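Local coordinates for protein succinylglutamate desuccinylase (Vibrio parahaemolyticus, PDB 2BCO) that probably hydrolyses N-succinylglutamate to succinate and glutamate with the help of one zinc ion, the last step of arginine breakdown by the succinyltransferase pathway, at residues 32-37 with 42-47; 74-79 with 91-96. One frame throughout, in Å; residues are numbered along the deposited sequence.

Interaction 1 is the beta hairpin of strands 33-38 and 41-45; interaction 2 sets helix 68-81 on strand 90-95. Their centres lie about 10 Å apart, and the two meet directly because strand 41-45 runs antiparallel beside strand 90-95. Across that seam L42 O and F93 N are 2.7 Å apart and V44 N and C91 O 2.8 Å, both probable hydrogen bonds. The side chains join as well, L42 CD1 approaching I77 CD1 to 3.5 Å, so that helix 68-81 covers the hairpin and the strand together. Both contacts lie away from the zinc site of H63, E66 and H155; strand 24-27 continues the sheet beyond strand 33-38.

Interaction 1. Residues 32-37 with 42-47; sequences VQLKLY and LEVIPE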
# COMPACT_ATOMS: atom_id res chain seq x y z
N VAL A 32 12.99 -2.41 -23.62
CA VAL A 32 12.12 -1.86 -22.59
C VAL A 32 11.82 -0.38 -22.85
O VAL A 32 12.71 0.38 -23.22
CB VAL A 32 12.73 -1.98 -21.18
CG1 VAL A 32 11.86 -1.24 -20.16
CG2 VAL A 32 12.86 -3.45 -20.79
N GLN A 33 10.57 0.01 -22.66
CA GLN A 33 10.16 1.38 -22.89
C GLN A 33 9.83 2.13 -21.59
O GLN A 33 9.09 1.63 -20.75
CB GLN A 33 8.97 1.40 -23.83
CG GLN A 33 8.54 2.78 -24.28
CD GLN A 33 7.40 2.73 -25.28
OE1 GLN A 33 6.94 3.76 -25.75
NE2 GLN A 33 6.95 1.52 -25.61
N LEU A 34 10.38 3.33 -21.45
CA LEU A 34 10.16 4.18 -20.29
C LEU A 34 9.44 5.47 -20.70
O LEU A 34 9.87 6.14 -21.64
CB LEU A 34 11.50 4.54 -19.64
CG LEU A 34 12.37 3.41 -19.10
CD1 LEU A 34 13.72 3.97 -18.69
CD2 LEU A 34 11.69 2.76 -17.91
N LYS A 35 8.36 5.81 -20.01
CA LYS A 35 7.61 7.02 -20.32
C LYS A 35 7.34 7.84 -19.07
O LYS A 35 6.66 7.38 -18.15
CB LYS A 35 6.29 6.66 -21.00
CG LYS A 35 6.43 5.80 -22.25
CD LYS A 35 5.11 5.64 -22.99
CE LYS A 35 4.07 4.90 -22.16
NZ LYS A 35 2.77 4.74 -22.87
N LEU A 36 7.89 9.06 -19.02
CA LEU A 36 7.68 9.94 -17.88
C LEU A 36 6.53 10.88 -18.22
O LEU A 36 6.73 11.88 -18.90
CB LEU A 36 8.94 10.75 -17.56
CG LEU A 36 8.91 11.53 -16.24
CD1 LEU A 36 8.91 10.56 -15.07
CD2 LEU A 36 10.11 12.46 -16.16
N TYR A 37 5.33 10.56 -17.74
CA TYR A 37 4.17 11.38 -18.03
C TYR A 37 4.22 12.76 -17.39
O TYR A 37 3.89 13.76 -18.03
CB TYR A 37 2.90 10.67 -17.57
CG TYR A 37 2.55 9.44 -18.37
CD1 TYR A 37 2.29 9.52 -19.74
CD2 TYR A 37 2.43 8.20 -17.75
CE1 TYR A 37 1.91 8.39 -20.47
CE2 TYR A 37 2.06 7.07 -18.47
CZ TYR A 37 1.80 7.17 -19.83
OH TYR A 37 1.42 6.05 -20.53
N LEU A 42 6.04 7.35 -13.79
CA LEU A 42 6.88 6.70 -14.79
C LEU A 42 6.27 5.38 -15.22
O LEU A 42 6.03 4.50 -14.39
CB LEU A 42 8.27 6.42 -14.19
CG LEU A 42 9.54 6.34 -15.07
CD1 LEU A 42 10.47 5.25 -14.52
CD2 LEU A 42 9.19 6.04 -16.52
N GLU A 43 6.00 5.23 -16.51
CA GLU A 43 5.46 3.97 -17.00
C GLU A 43 6.59 3.16 -17.61
O GLU A 43 7.48 3.71 -18.25
CB GLU A 43 4.38 4.19 -18.05
CG GLU A 43 3.63 2.92 -18.40
CD GLU A 43 2.45 3.16 -19.31
OE1 GLU A 43 1.61 4.02 -18.97
OE2 GLU A 43 2.37 2.48 -20.36
N VAL A 44 6.57 1.85 -17.39
CA VAL A 44 7.60 0.97 -17.94
C VAL A 44 6.86 -0.12 -18.70
O VAL A 44 6.07 -0.87 -18.13
CB VAL A 44 8.47 0.37 -16.82
CG1 VAL A 44 9.60 -0.47 -17.41
CG2 VAL A 44 9.06 1.48 -15.96
N ILE A 45 7.11 -0.19 -20.00
CA ILE A 45 6.48 -1.19 -20.86
C ILE A 45 7.51 -2.21 -21.33
O ILE A 45 8.61 -1.85 -21.73
CB ILE A 45 5.83 -0.51 -22.09
CG1 ILE A 45 4.80 0.52 -21.64
CG2 ILE A 45 5.20 -1.56 -23.01
CD1 ILE A 45 4.15 1.30 -22.77
N PRO A 46 7.16 -3.51 -21.28
CA PRO A 46 8.05 -4.58 -21.71
C PRO A 46 8.27 -4.59 -23.22
O PRO A 46 7.45 -4.08 -23.98
CB PRO A 46 7.33 -5.84 -21.24
CG PRO A 46 6.45 -5.37 -20.14
CD PRO A 46 5.94 -4.07 -20.67
N GLU A 47 9.38 -5.17 -23.65
CA GLU A 47 9.69 -5.26 -25.07
C GLU A 47 8.66 -6.09 -25.83
O GLU A 47 8.26 -5.72 -26.93
CB GLU A 47 11.07 -5.87 -25.27
CG GLU A 47 11.45 -6.11 -26.72
CD GLU A 47 12.73 -6.91 -26.86
OE1 GLU A 47 12.79 -8.02 -26.29
OE2 GLU A 47 13.66 -6.43 -27.53
O HOH W 1 8.42 -1.41 -25.18
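K35 and E43 share a face of this hairpin with Q33 and I45, and Y37 brings its hydroxyl to E43 from the end of the strand. Y37 OH donates to E43 OE1 at 2.6 Å, reaching that oxygen from above the carboxylate plane, 55° out of it, while OE1 lies at the edge of the phenol ring. K35 runs alongside E43, its chain bent at chi3 (-64°), and its NZ forms a long, weak salt bridge of 3.4 Å to E43 OE2. The same NZ gives a firmer hydrogen bond of 3.0 Å to Y37 OH, closing a triangle of polar groups. The I45 side chain crosses that of K35, its CD1 3.7 Å from K35 CE.

On the other face L34, L36, L42 and V44 pair, and V32, just before the strand, adds its CG1 to V44 CG1 at 3.6 Å. L34 lies side by side with V44, its CD2 3.5 Å from V44 CG2. Between the faces, reciprocal backbone bonds join Q33 with I45 and K35 with E43, with Q33 N to I45 O at 2.9 Å.

E43 OE2 also forms a salt bridge with R90 of the next strand. A phenol donor, R90 and, more weakly, K35 thus meet one buried carboxylate, which would probably favour its ionised form and offset the cost of burying its charge.

Interaction 2. Residues 74-79 with 91-96; sequences DSIIKD and CLFIIA
F93 carries the strand's side of this buried contact: its side chain leaves strand 90-95 on the side of the helix, and the ring receives two neighbouring isoleucines. I77 comes from the opposite direction and sets CD1 over one face of the ring, 3.6 Å from the centroid and 15° off the normal, a CH-pi contact. Its chi1 (-59°) and chi2 (-61°) fold the ethyl arm over so that CD1, rather than CG2, does the touching. I76 crosses F93 at about a right angle, and its CG2, the branch anti to the backbone N, comes obliquely to the far end of the ring, 3.9 Å from F93 CZ.

The contact between the two segments is wholly apolar and made by side chains alone, the backbones staying well apart: even the nearest CA atoms, those of I77 and F93, are 8.7 Å from each other. Around it, I77 also touches L42 and F10, F93 rests on V44, and I76 packs against L241 of helix 235-245.

Strand 55-60, helix 68-81 and strand 90-95 form a beta-alpha-beta unit with parallel strands, and helix-on-sheet packing of this kind is characteristic of the alpha/beta catalytic domain of the zinc-dependent AspA/AstE family.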
# COMPACT_ATOMS: atom_id res chain seq x y z
N ASP A 74 13.24 3.68 -6.33
CA ASP A 74 14.31 4.42 -6.99
C ASP A 74 15.43 3.52 -7.52
O ASP A 74 15.97 3.77 -8.59
CB ASP A 74 14.90 5.45 -6.04
CG ASP A 74 15.93 6.32 -6.71
OD1 ASP A 74 15.56 7.09 -7.63
OD2 ASP A 74 17.12 6.23 -6.33
N SER A 75 15.77 2.48 -6.76
CA SER A 75 16.82 1.54 -7.17
C SER A 75 16.32 0.60 -8.27
O SER A 75 17.11 0.15 -9.11
CB SER A 75 17.30 0.72 -5.97
OG SER A 75 17.80 1.58 -4.95
N ILE A 76 15.03 0.30 -8.26
CA ILE A 76 14.45 -0.56 -9.29
C ILE A 76 14.47 0.19 -10.63
O ILE A 76 14.79 -0.39 -11.67
CB ILE A 76 13.01 -1.01 -8.91
CG1 ILE A 76 13.11 -2.15 -7.89
CG2 ILE A 76 12.22 -1.45 -10.13
CD1 ILE A 76 11.81 -2.52 -7.23
N ILE A 77 14.14 1.48 -10.59
CA ILE A 77 14.14 2.29 -11.80
C ILE A 77 15.57 2.34 -12.35
O ILE A 77 15.81 2.19 -13.54
CB ILE A 77 13.66 3.74 -11.52
CG1 ILE A 77 12.25 3.74 -10.93
CG2 ILE A 77 13.74 4.57 -12.80
CD1 ILE A 77 11.21 3.16 -11.83
N LYS A 78 16.52 2.56 -11.45
CA LYS A 78 17.92 2.64 -11.84
C LYS A 78 18.41 1.34 -12.47
O LYS A 78 19.17 1.36 -13.44
CB LYS A 78 18.77 2.98 -10.62
CG LYS A 78 20.25 3.22 -10.91
CD LYS A 78 20.97 3.74 -9.67
CE LYS A 78 20.37 5.06 -9.19
NZ LYS A 78 21.02 5.57 -7.95
N ASP A 79 17.96 0.20 -11.94
CA ASP A 79 18.38 -1.09 -12.48
C ASP A 79 17.70 -1.42 -13.80
O ASP A 79 18.29 -2.05 -14.67
CB ASP A 79 18.14 -2.21 -11.45
CG ASP A 79 19.08 -2.12 -10.25
OD1 ASP A 79 20.09 -1.39 -10.34
OD2 ASP A 79 18.81 -2.78 -9.23
N CYS A 91 4.47 -1.66 -16.01
CA CYS A 91 4.37 -1.03 -14.70
C CYS A 91 4.14 0.47 -14.75
O CYS A 91 4.49 1.14 -15.73
CB CYS A 91 5.64 -1.28 -13.88
SG CYS A 91 6.20 -3.00 -13.76
N LEU A 92 3.56 1.00 -13.69
CA LEU A 92 3.33 2.43 -13.56
C LEU A 92 3.86 2.80 -12.19
O LEU A 92 3.21 2.49 -11.18
CB LEU A 92 1.84 2.77 -13.65
CG LEU A 92 1.56 4.28 -13.58
CD1 LEU A 92 2.14 4.95 -14.81
CD2 LEU A 92 0.08 4.56 -13.47
N PHE A 93 5.04 3.42 -12.14
CA PHE A 93 5.66 3.82 -10.88
C PHE A 93 5.20 5.21 -10.49
O PHE A 93 5.25 6.15 -11.29
CB PHE A 93 7.19 3.79 -10.97
CG PHE A 93 7.77 2.40 -11.11
CD1 PHE A 93 7.92 1.82 -12.36
CD2 PHE A 93 8.14 1.67 -9.99
CE1 PHE A 93 8.43 0.52 -12.50
CE2 PHE A 93 8.65 0.36 -10.11
CZ PHE A 93 8.79 -0.21 -11.38
N ILE A 94 4.76 5.33 -9.25
CA ILE A 94 4.27 6.61 -8.81
C ILE A 94 4.88 7.05 -7.49
O ILE A 94 5.00 6.27 -6.54
CB ILE A 94 2.72 6.56 -8.64
CG1 ILE A 94 2.06 6.24 -9.98
CG2 ILE A 94 2.20 7.89 -8.10
CD1 ILE A 94 0.54 6.10 -9.88
N ILE A 95 5.31 8.30 -7.46
CA ILE A 95 5.81 8.91 -6.24
C ILE A 95 4.75 9.98 -6.07
O ILE A 95 4.82 11.04 -6.69
CB ILE A 95 7.19 9.59 -6.41
CG1 ILE A 95 8.28 8.55 -6.65
CG2 ILE A 95 7.52 10.40 -5.16
CD1 ILE A 95 9.61 9.15 -6.98
N ALA A 96 3.72 9.68 -5.30
CA ALA A 96 2.64 10.62 -5.09
C ALA A 96 3.05 11.62 -4.03
O ALA A 96 3.77 11.28 -3.10
CB ALA A 96 1.38 9.88 -4.64